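Local coordinates for protein putative acetamidase/formamidase (Yersinia enterocolitica subsp. palearctica serotype O:3, PDB 5UBU) that probably hydrolyses carbon-nitrogen bonds in linear amides, as expected of the acetamidase/formamidase family, and binds sodium ions in this crystal, at residues B[36-50]-B[83-95]. Sequence-based numbering, arbitrary orientation.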
ATOM      1  N   PHE B  36     -22.174 -13.242  23.852  1.00 55.14           N
ATOM      2  CA  PHE B  36     -20.865 -12.803  23.407  1.00 52.04           C
ATOM      3  C   PHE B  36     -21.075 -11.751  22.331  1.00 52.41           C
ATOM      4  O   PHE B  36     -22.072 -11.804  21.608  1.00 53.82           O
ATOM      5  CB  PHE B  36     -20.071 -13.992  22.895  1.00 50.39           C
ATOM      6  CG  PHE B  36     -19.652 -14.942  23.976  1.00 50.02           C
ATOM      7  CD1 PHE B  36     -20.573 -15.806  24.550  1.00 52.31           C
ATOM      8  CD2 PHE B  36     -18.336 -14.969  24.425  1.00 47.61           C
ATOM      9  CE1 PHE B  36     -20.195 -16.666  25.563  1.00 52.89           C
ATOM     10  CE2 PHE B  36     -17.950 -15.838  25.428  1.00 48.02           C
ATOM     11  CZ  PHE B  36     -18.881 -16.687  25.999  1.00 50.80           C
ATOM     12  N   HIS B  37     -20.149 -10.796  22.217  1.00 46.44           N
ATOM     13  CA  HIS B  37     -20.301  -9.709  21.237  1.00 47.05           C
ATOM     14  C   HIS B  37     -19.358  -9.760  20.061  1.00 45.30           C
ATOM     15  O   HIS B  37     -18.209 -10.195  20.183  1.00 44.44           O
ATOM     16  CB  HIS B  37     -20.162  -8.337  21.911  1.00 47.84           C
ATOM     17  CG  HIS B  37     -21.067  -8.150  23.088  1.00 49.58           C
ATOM     18  ND1 HIS B  37     -20.605  -8.204  24.386  1.00 50.26           N
ATOM     19  CD2 HIS B  37     -22.407  -7.951  23.170  1.00 50.14           C
ATOM     20  CE1 HIS B  37     -21.617  -8.019  25.216  1.00 50.89           C
ATOM     21  NE2 HIS B  37     -22.721  -7.866  24.503  1.00 50.73           N
ATOM     22  N   TYR B  38     -19.872  -9.279  18.929  1.00 45.42           N
ATOM     23  CA  TYR B  38     -19.135  -9.192  17.669  1.00 45.25           C
ATOM     24  C   TYR B  38     -18.796  -7.740  17.295  1.00 44.80           C
ATOM     25  O   TYR B  38     -18.305  -7.477  16.190  1.00 44.82           O
ATOM     26  CB  TYR B  38     -19.896  -9.919  16.551  1.00 45.07           C
ATOM     27  CG  TYR B  38     -19.873 -11.416  16.745  1.00 45.41           C
ATOM     28  CD1 TYR B  38     -18.826 -12.179  16.223  1.00 44.84           C
ATOM     29  CD2 TYR B  38     -20.872 -12.072  17.466  1.00 45.94           C
ATOM     30  CE1 TYR B  38     -18.781 -13.554  16.398  1.00 45.20           C
ATOM     31  CE2 TYR B  38     -20.834 -13.448  17.640  1.00 46.27           C
ATOM     32  CZ  TYR B  38     -19.780 -14.183  17.104  1.00 45.72           C
ATOM     33  OH  TYR B  38     -19.716 -15.545  17.270  1.00 45.84           O
ATOM     34  N   THR B  39     -19.072  -6.810  18.214  1.00 44.97           N
ATOM     35  CA  THR B  39     -18.733  -5.398  18.038  1.00 45.14           C
ATOM     36  C   THR B  39     -18.266  -4.887  19.408  1.00 44.77           C
ATOM     37  O   THR B  39     -18.820  -5.257  20.441  1.00 46.25           O
ATOM     38  CB  THR B  39     -19.879  -4.551  17.429  1.00 46.33           C
ATOM     39  OG1 THR B  39     -19.372  -3.263  17.057  1.00 46.71           O
ATOM     40  CG2 THR B  39     -21.051  -4.396  18.392  1.00 47.38           C
ATOM     41  N   ILE B  40     -17.228  -4.059  19.395  1.00 43.84           N
ATOM     42  CA  ILE B  40     -16.605  -3.512  20.604  1.00 43.60           C
ATOM     43  C   ILE B  40     -16.841  -2.008  20.702  1.00 42.97           C
ATOM     44  O   ILE B  40     -16.280  -1.233  19.932  1.00 42.24           O
ATOM     45  CB  ILE B  40     -15.106  -3.846  20.576  1.00 42.73           C
ATOM     46  CG1 ILE B  40     -14.953  -5.373  20.640  1.00 43.40           C
ATOM     47  CG2 ILE B  40     -14.367  -3.158  21.719  1.00 42.17           C
ATOM     48  CD1 ILE B  40     -13.581  -5.889  20.262  1.00 43.72           C
ATOM     49  N   GLY B  41     -17.674  -1.614  21.663  1.00 43.01           N
ATOM     50  CA  GLY B  41     -18.023  -0.210  21.860  1.00 42.45           C
ATOM     51  C   GLY B  41     -18.680   0.060  23.211  1.00 42.60           C
ATOM     52  O   GLY B  41     -18.683  -0.795  24.097  1.00 42.13           O
ATOM     53  N   PRO B  42     -19.244   1.264  23.370  1.00 42.76           N
ATOM     54  CA  PRO B  42     -19.884   1.686  24.611  1.00 43.67           C
ATOM     55  C   PRO B  42     -21.380   1.372  24.748  1.00 44.46           C
ATOM     56  O   PRO B  42     -21.989   1.791  25.725  1.00 45.66           O
ATOM     57  CB  PRO B  42     -19.695   3.212  24.555  1.00 43.92           C
ATOM     58  CG  PRO B  42     -19.818   3.531  23.103  1.00 43.30           C
ATOM     59  CD  PRO B  42     -19.185   2.368  22.386  1.00 42.53           C
ATOM     60  N   TYR B  43     -21.957   0.618  23.818  1.00 44.25           N
ATOM     61  CA  TYR B  43     -23.398   0.336  23.851  1.00 44.59           C
ATOM     62  C   TYR B  43     -23.786  -1.026  24.452  1.00 44.81           C
ATOM     63  O   TYR B  43     -24.955  -1.257  24.731  1.00 45.14           O
ATOM     64  CB  TYR B  43     -23.938   0.481  22.430  1.00 44.41           C
ATOM     65  CG  TYR B  43     -23.481   1.767  21.781  1.00 43.66           C
ATOM     66  CD1 TYR B  43     -24.074   2.978  22.108  1.00 44.36           C
ATOM     67  CD2 TYR B  43     -22.444   1.774  20.856  1.00 42.40           C
ATOM     68  CE1 TYR B  43     -23.664   4.166  21.516  1.00 44.06           C
ATOM     69  CE2 TYR B  43     -22.015   2.959  20.264  1.00 42.04           C
ATOM     70  CZ  TYR B  43     -22.630   4.150  20.594  1.00 42.83           C
ATOM     71  OH  TYR B  43     -22.228   5.333  20.016  1.00 42.13           O
ATOM     72  N   SER B  44     -22.809  -1.912  24.651  1.00 44.38           N
ATOM     73  CA  SER B  44     -23.062  -3.234  25.208  1.00 44.98           C
ATOM     74  C   SER B  44     -23.343  -3.097  26.711  1.00 46.13           C
ATOM     75  O   SER B  44     -22.753  -2.240  27.376  1.00 45.99           O
ATOM     76  CB  SER B  44     -21.809  -4.124  25.093  1.00 44.32           C
ATOM     77  OG  SER B  44     -20.970  -3.788  23.992  1.00 44.56           O
ATOM     78  N   THR B  45     -24.209  -3.955  27.245  1.00 47.14           N
ATOM     79  CA  THR B  45     -24.499  -3.942  28.680  1.00 47.95           C
ATOM     80  C   THR B  45     -23.308  -4.576  29.422  1.00 47.04           C
ATOM     81  O   THR B  45     -22.837  -5.639  29.021  1.00 46.60           O
ATOM     82  CB  THR B  45     -25.763  -4.754  29.021  1.00 49.49           C
ATOM     83  OG1 THR B  45     -26.882  -4.247  28.292  1.00 50.42           O
ATOM     84  CG2 THR B  45     -26.061  -4.686  30.515  1.00 50.85           C
ATOM     85  N   PRO B  46     -22.806  -3.926  30.488  1.00 47.05           N
ATOM     86  CA  PRO B  46     -21.673  -4.507  31.219  1.00 46.73           C
ATOM     87  C   PRO B  46     -22.005  -5.857  31.826  1.00 47.70           C
ATOM     88  O   PRO B  46     -23.124  -6.051  32.300  1.00 49.24           O
ATOM     89  CB  PRO B  46     -21.394  -3.488  32.321  1.00 47.32           C
ATOM     90  CG  PRO B  46     -21.918  -2.202  31.793  1.00 47.81           C
ATOM     91  CD  PRO B  46     -23.118  -2.561  30.955  1.00 48.05           C
ATOM     92  N   VAL B  47     -21.038  -6.774  31.807  1.00 47.19           N
ATOM     93  CA  VAL B  47     -21.230  -8.120  32.361  1.00 48.15           C
ATOM     94  C   VAL B  47     -20.539  -8.312  33.707  1.00 49.43           C
ATOM     95  O   VAL B  47     -20.866  -9.252  34.442  1.00 50.91           O
ATOM     96  CB  VAL B  47     -20.719  -9.224  31.411  1.00 47.56           C
ATOM     97  CG1 VAL B  47     -21.380  -9.069  30.040  1.00 47.58           C
ATOM     98  CG2 VAL B  47     -19.190  -9.219  31.305  1.00 46.67           C
ATOM     99  N   LEU B  48     -19.586  -7.433  34.016  1.00 49.64           N
ATOM    100  CA  LEU B  48     -18.824  -7.515  35.253  1.00 50.09           C
ATOM    101  C   LEU B  48     -18.159  -6.186  35.590  1.00 49.93           C
ATOM    102  O   LEU B  48     -17.709  -5.474  34.694  1.00 49.98           O
ATOM    103  CB  LEU B  48     -17.726  -8.575  35.091  1.00 49.65           C
ATOM    104  CG  LEU B  48     -16.732  -8.783  36.240  1.00 50.65           C
ATOM    105  CD1 LEU B  48     -17.434  -9.269  37.507  1.00 51.21           C
ATOM    106  CD2 LEU B  48     -15.659  -9.763  35.786  1.00 50.70           C
ATOM    107  N   THR B  49     -18.097  -5.864  36.880  1.00 50.08           N
ATOM    108  CA  THR B  49     -17.437  -4.649  37.348  1.00 50.12           C
ATOM    109  C   THR B  49     -16.390  -5.084  38.362  1.00 50.23           C
ATOM    110  O   THR B  49     -16.702  -5.840  39.292  1.00 50.84           O
ATOM    111  CB  THR B  49     -18.425  -3.658  37.987  1.00 51.15           C
ATOM    112  OG1 THR B  49     -19.458  -3.334  37.044  1.00 51.38           O
ATOM    113  CG2 THR B  49     -17.704  -2.377  38.418  1.00 51.14           C
ATOM    114  N   ILE B  50     -15.154  -4.626  38.175  1.00 49.51           N
ATOM    115  CA  ILE B  50     -14.052  -4.999  39.060  1.00 49.87           C
ATOM    116  C   ILE B  50     -13.264  -3.800  39.582  1.00 50.09           C
ATOM    117  O   ILE B  50     -13.381  -2.683  39.070  1.00 49.73           O
ATOM    118  CB  ILE B  50     -13.049  -5.933  38.325  1.00 49.09           C
ATOM    119  CG1 ILE B  50     -12.343  -5.199  37.184  1.00 48.15           C
ATOM    120  CG2 ILE B  50     -13.755  -7.176  37.786  1.00 48.70           C
ATOM    121  CD1 ILE B  50     -11.308  -6.048  36.480  1.00 47.88           C
ATOM    122  N   PHE B  83     -18.323 -11.844  11.079  1.00 56.46           N
ATOM    123  CA  PHE B  83     -18.723 -12.328  12.404  1.00 55.72           C
ATOM    124  C   PHE B  83     -17.892 -13.504  12.924  1.00 53.73           C
ATOM    125  O   PHE B  83     -18.311 -14.657  12.878  1.00 54.52           O
ATOM    126  CB  PHE B  83     -20.220 -12.668  12.447  1.00 57.55           C
ATOM    127  CG  PHE B  83     -21.116 -11.492  12.174  1.00 58.67           C
ATOM    128  CD1 PHE B  83     -21.540 -10.680  13.213  1.00 59.62           C
ATOM    129  CD2 PHE B  83     -21.545 -11.199  10.877  1.00 59.93           C
ATOM    130  CE1 PHE B  83     -22.374  -9.594  12.968  1.00 60.77           C
ATOM    131  CE2 PHE B  83     -22.378 -10.120  10.626  1.00 60.75           C
ATOM    132  CZ  PHE B  83     -22.790  -9.312  11.672  1.00 61.22           C
ATOM    133  N   LEU B  84     -16.696 -13.166  13.394  1.00 51.37           N
ATOM    134  CA  LEU B  84     -15.771 -14.097  14.017  1.00 50.97           C
ATOM    135  C   LEU B  84     -15.314 -13.438  15.313  1.00 50.54           C
ATOM    136  O   LEU B  84     -15.542 -12.244  15.532  1.00 50.17           O
ATOM    137  CB  LEU B  84     -14.546 -14.373  13.145  1.00 50.92           C
ATOM    138  CG  LEU B  84     -14.693 -15.161  11.833  1.00 50.84           C
ATOM    139  CD1 LEU B  84     -13.317 -15.322  11.195  1.00 48.81           C
ATOM    140  CD2 LEU B  84     -15.330 -16.532  12.081  1.00 51.35           C
ATOM    141  N   ASN B  85     -14.674 -14.221  16.169  1.00 50.20           N
ATOM    142  CA  ASN B  85     -14.138 -13.730  17.436  1.00 49.39           C
ATOM    143  C   ASN B  85     -15.210 -13.224  18.419  1.00 48.11           C
ATOM    144  O   ASN B  85     -15.270 -12.033  18.723  1.00 46.31           O
ATOM    145  CB  ASN B  85     -13.078 -12.634  17.193  1.00 49.10           C
ATOM    146  CG  ASN B  85     -11.988 -13.067  16.230  1.00 50.15           C
ATOM    147  OD1 ASN B  85     -11.765 -14.260  16.004  1.00 52.77           O
ATOM    148  ND2 ASN B  85     -11.293 -12.089  15.659  1.00 50.84           N
ATOM    149  N   PRO B  86     -16.071 -14.133  18.910  1.00 48.15           N
ATOM    150  CA  PRO B  86     -17.064 -13.737  19.905  1.00 49.15           C
ATOM    151  C   PRO B  86     -16.324 -13.197  21.130  1.00 48.20           C
ATOM    152  O   PRO B  86     -15.400 -13.849  21.620  1.00 47.95           O
ATOM    153  CB  PRO B  86     -17.774 -15.052  20.230  1.00 50.03           C
ATOM    154  CG  PRO B  86     -16.807 -16.110  19.840  1.00 50.14           C
ATOM    155  CD  PRO B  86     -16.168 -15.566  18.605  1.00 48.83           C
ATOM    156  N   GLN B  87     -16.735 -12.027  21.613  1.00 47.20           N
ATOM    157  CA  GLN B  87     -16.051 -11.368  22.733  1.00 46.46           C
ATOM    158  C   GLN B  87     -16.664 -11.482  24.110  1.00 46.25           C
ATOM    159  O   GLN B  87     -17.877 -11.401  24.258  1.00 47.06           O
ATOM    160  CB  GLN B  87     -15.950  -9.856  22.438  1.00 45.47           C
ATOM    161  CG  GLN B  87     -15.142  -9.516  21.199  1.00 44.78           C
ATOM    162  CD  GLN B  87     -13.684  -9.885  21.350  1.00 44.17           C
ATOM    163  OE1 GLN B  87     -13.002  -9.441  22.288  1.00 43.40           O
ATOM    164  NE2 GLN B  87     -13.182 -10.671  20.403  1.00 44.89           N
ATOM    165  N   ASN B  88     -15.801 -11.686  25.106  1.00 45.30           N
ATOM    166  CA  ASN B  88     -16.204 -11.652  26.511  1.00 45.88           C
ATOM    167  C   ASN B  88     -16.120 -10.174  26.874  1.00 44.71           C
ATOM    168  O   ASN B  88     -15.287  -9.445  26.323  1.00 43.45           O
ATOM    169  CB  ASN B  88     -15.271 -12.470  27.402  1.00 46.49           C
ATOM    170  CG  ASN B  88     -15.635 -13.927  27.437  1.00 47.07           C
ATOM    171  OD1 ASN B  88     -14.984 -14.757  26.824  1.00 46.72           O
ATOM    172  ND2 ASN B  88     -16.721 -14.241  28.133  1.00 48.77           N
ATOM    173  N   GLY B  89     -16.976  -9.730  27.783  1.00 44.70           N
ATOM    174  CA  GLY B  89     -16.989  -8.324  28.189  1.00 44.36           C
ATOM    175  C   GLY B  89     -18.311  -7.680  27.810  1.00 44.92           C
ATOM    176  O   GLY B  89     -19.200  -8.353  27.282  1.00 45.27           O
ATOM    177  N   PRO B  90     -18.446  -6.373  28.038  1.00 45.15           N
ATOM    178  CA  PRO B  90     -17.407  -5.528  28.607  1.00 44.66           C
ATOM    179  C   PRO B  90     -17.239  -5.628  30.120  1.00 45.96           C
ATOM    180  O   PRO B  90     -18.223  -5.752  30.852  1.00 47.10           O
ATOM    181  CB  PRO B  90     -17.877  -4.115  28.252  1.00 44.74           C
ATOM    182  CG  PRO B  90     -19.345  -4.215  28.138  1.00 45.55           C
ATOM    183  CD  PRO B  90     -19.662  -5.616  27.711  1.00 45.95           C
ATOM    184  N   ILE B  91     -15.985  -5.577  30.562  1.00 46.35           N
ATOM    185  CA  ILE B  91     -15.629  -5.599  31.971  1.00 46.75           C
ATOM    186  C   ILE B  91     -15.394  -4.143  32.364  1.00 47.82           C
ATOM    187  O   ILE B  91     -14.709  -3.422  31.645  1.00 47.16           O
ATOM    188  CB  ILE B  91     -14.355  -6.427  32.212  1.00 45.90           C
ATOM    189  CG1 ILE B  91     -14.582  -7.869  31.747  1.00 45.57           C
ATOM    190  CG2 ILE B  91     -13.954  -6.390  33.686  1.00 46.86           C
ATOM    191  CD1 ILE B  91     -13.394  -8.792  31.908  1.00 45.32           C
HETATM  192  N   MSE B  92     -15.953  -3.712  33.491  1.00 50.15           N
HETATM  193  CA  MSE B  92     -15.791  -2.323  33.951  1.00 52.05           C
HETATM  194  C   MSE B  92     -14.773  -2.228  35.049  1.00 51.59           C
HETATM  195  O   MSE B  92     -14.790  -3.031  35.979  1.00 52.12           O
HETATM  196  CB  MSE B  92     -17.111  -1.779  34.488  1.00 55.74           C
HETATM  197  CG  MSE B  92     -18.290  -2.050  33.553  1.00 58.78           C
HETATM  198 SE   MSE B  92     -18.125  -1.012  31.882  1.00 64.16          SE
HETATM  199  CE  MSE B  92     -18.786   0.748  32.501  1.00 61.53           C
ATOM    200  N   ILE B  93     -13.863  -1.264  34.939  1.00 50.49           N
ATOM    201  CA  ILE B  93     -12.841  -1.057  35.957  1.00 50.35           C
ATOM    202  C   ILE B  93     -13.238   0.208  36.717  1.00 51.23           C
ATOM    203  O   ILE B  93     -13.378   1.279  36.122  1.00 50.39           O
ATOM    204  CB  ILE B  93     -11.410  -0.936  35.376  1.00 49.26           C
ATOM    205  CG1 ILE B  93     -10.979  -2.230  34.658  1.00 48.85           C
ATOM    206  CG2 ILE B  93     -10.412  -0.651  36.490  1.00 49.68           C
ATOM    207  CD1 ILE B  93     -11.690  -2.531  33.360  1.00 47.92           C
ATOM    208  N   ASN B  94     -13.423   0.065  38.024  1.00 52.95           N
ATOM    209  CA  ASN B  94     -13.824   1.160  38.894  1.00 54.88           C
ATOM    210  C   ASN B  94     -12.792   2.290  38.896  1.00 55.24           C
ATOM    211  O   ASN B  94     -11.635   2.081  39.263  1.00 55.44           O
ATOM    212  CB  ASN B  94     -14.029   0.628  40.329  1.00 56.91           C
ATOM    213  CG  ASN B  94     -14.630   1.668  41.262  1.00 58.48           C
ATOM    214  OD1 ASN B  94     -15.013   2.749  40.844  1.00 61.03           O
ATOM    215  ND2 ASN B  94     -14.727   1.334  42.531  1.00 58.31           N
ATOM    216  N   GLY B  95     -13.237   3.482  38.489  1.00 55.48           N
ATOM    217  CA  GLY B  95     -12.388   4.678  38.433  1.00 55.20           C
ATOM    218  C   GLY B  95     -11.817   5.017  37.064  1.00 53.28           C
ATOM    219  O   GLY B  95     -11.336   6.131  36.859  1.00 52.43           O
TER
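Backbone hydrogen bonds tie 36-50 to 83-95 at both ends of the contact. H37 and Q87 form a single antiparallel bridge, H37 N reaching Q87 O at 3.1 Å and Q87 N returning to H37 O. Further along, V47 N bonds to P90 O, M92 N to L48 O at 2.8 Å, I50 N to M92 O at 2.7 Å, and N94 N to I50 O. Here the chains run parallel, which places 48-50 beside 87-93 in a mixed, branched sheet; 87-93 also pairs, antiparallel, with 214-222. Segment 36-50 thus meets 83-95 first antiparallel, then parallel, looping out between H37 and V47. P90, after a cis peptide bond, faces this loop: its ring closes on a backbone N with no hydrogen to donate, setting P90 CD against S44 CB (3.7 Å) and beside T45 O. G89 adopts phi 116°, where a CB would press on the preceding carbonyl oxygen. Q87, bent at chi2, gives NE2 to N85 O and T172.

With CG anti to its carbonyl carbon (chi1 -71°), the Y38 ring swings across to P86, whose CA sits over one face in a CH-pi contact, 4.2 Å from the centroid. F83 turns an edge toward the Y38 face in an offset edge-to-face pair, planes at 68°. The tyrosine hydroxyl lies alongside P86 and is hydrogen-bonded to E65. F36 CE2 approaches the N88 amide, whose ND2 bonds to Q33.

Apolar packing flanks the parallel strands. The bent selenomethionine M92 brings CG to 3.6 Å from P46 CB, while T49 OG1 passes M92 CB. L48, I50, I91 and I93 share the other face, I50 CD1 meeting I91 CG2 at 3.9 Å; branched aliphatic chains suit this largely buried layer, and H26 and V56 touch L48 and I50 there.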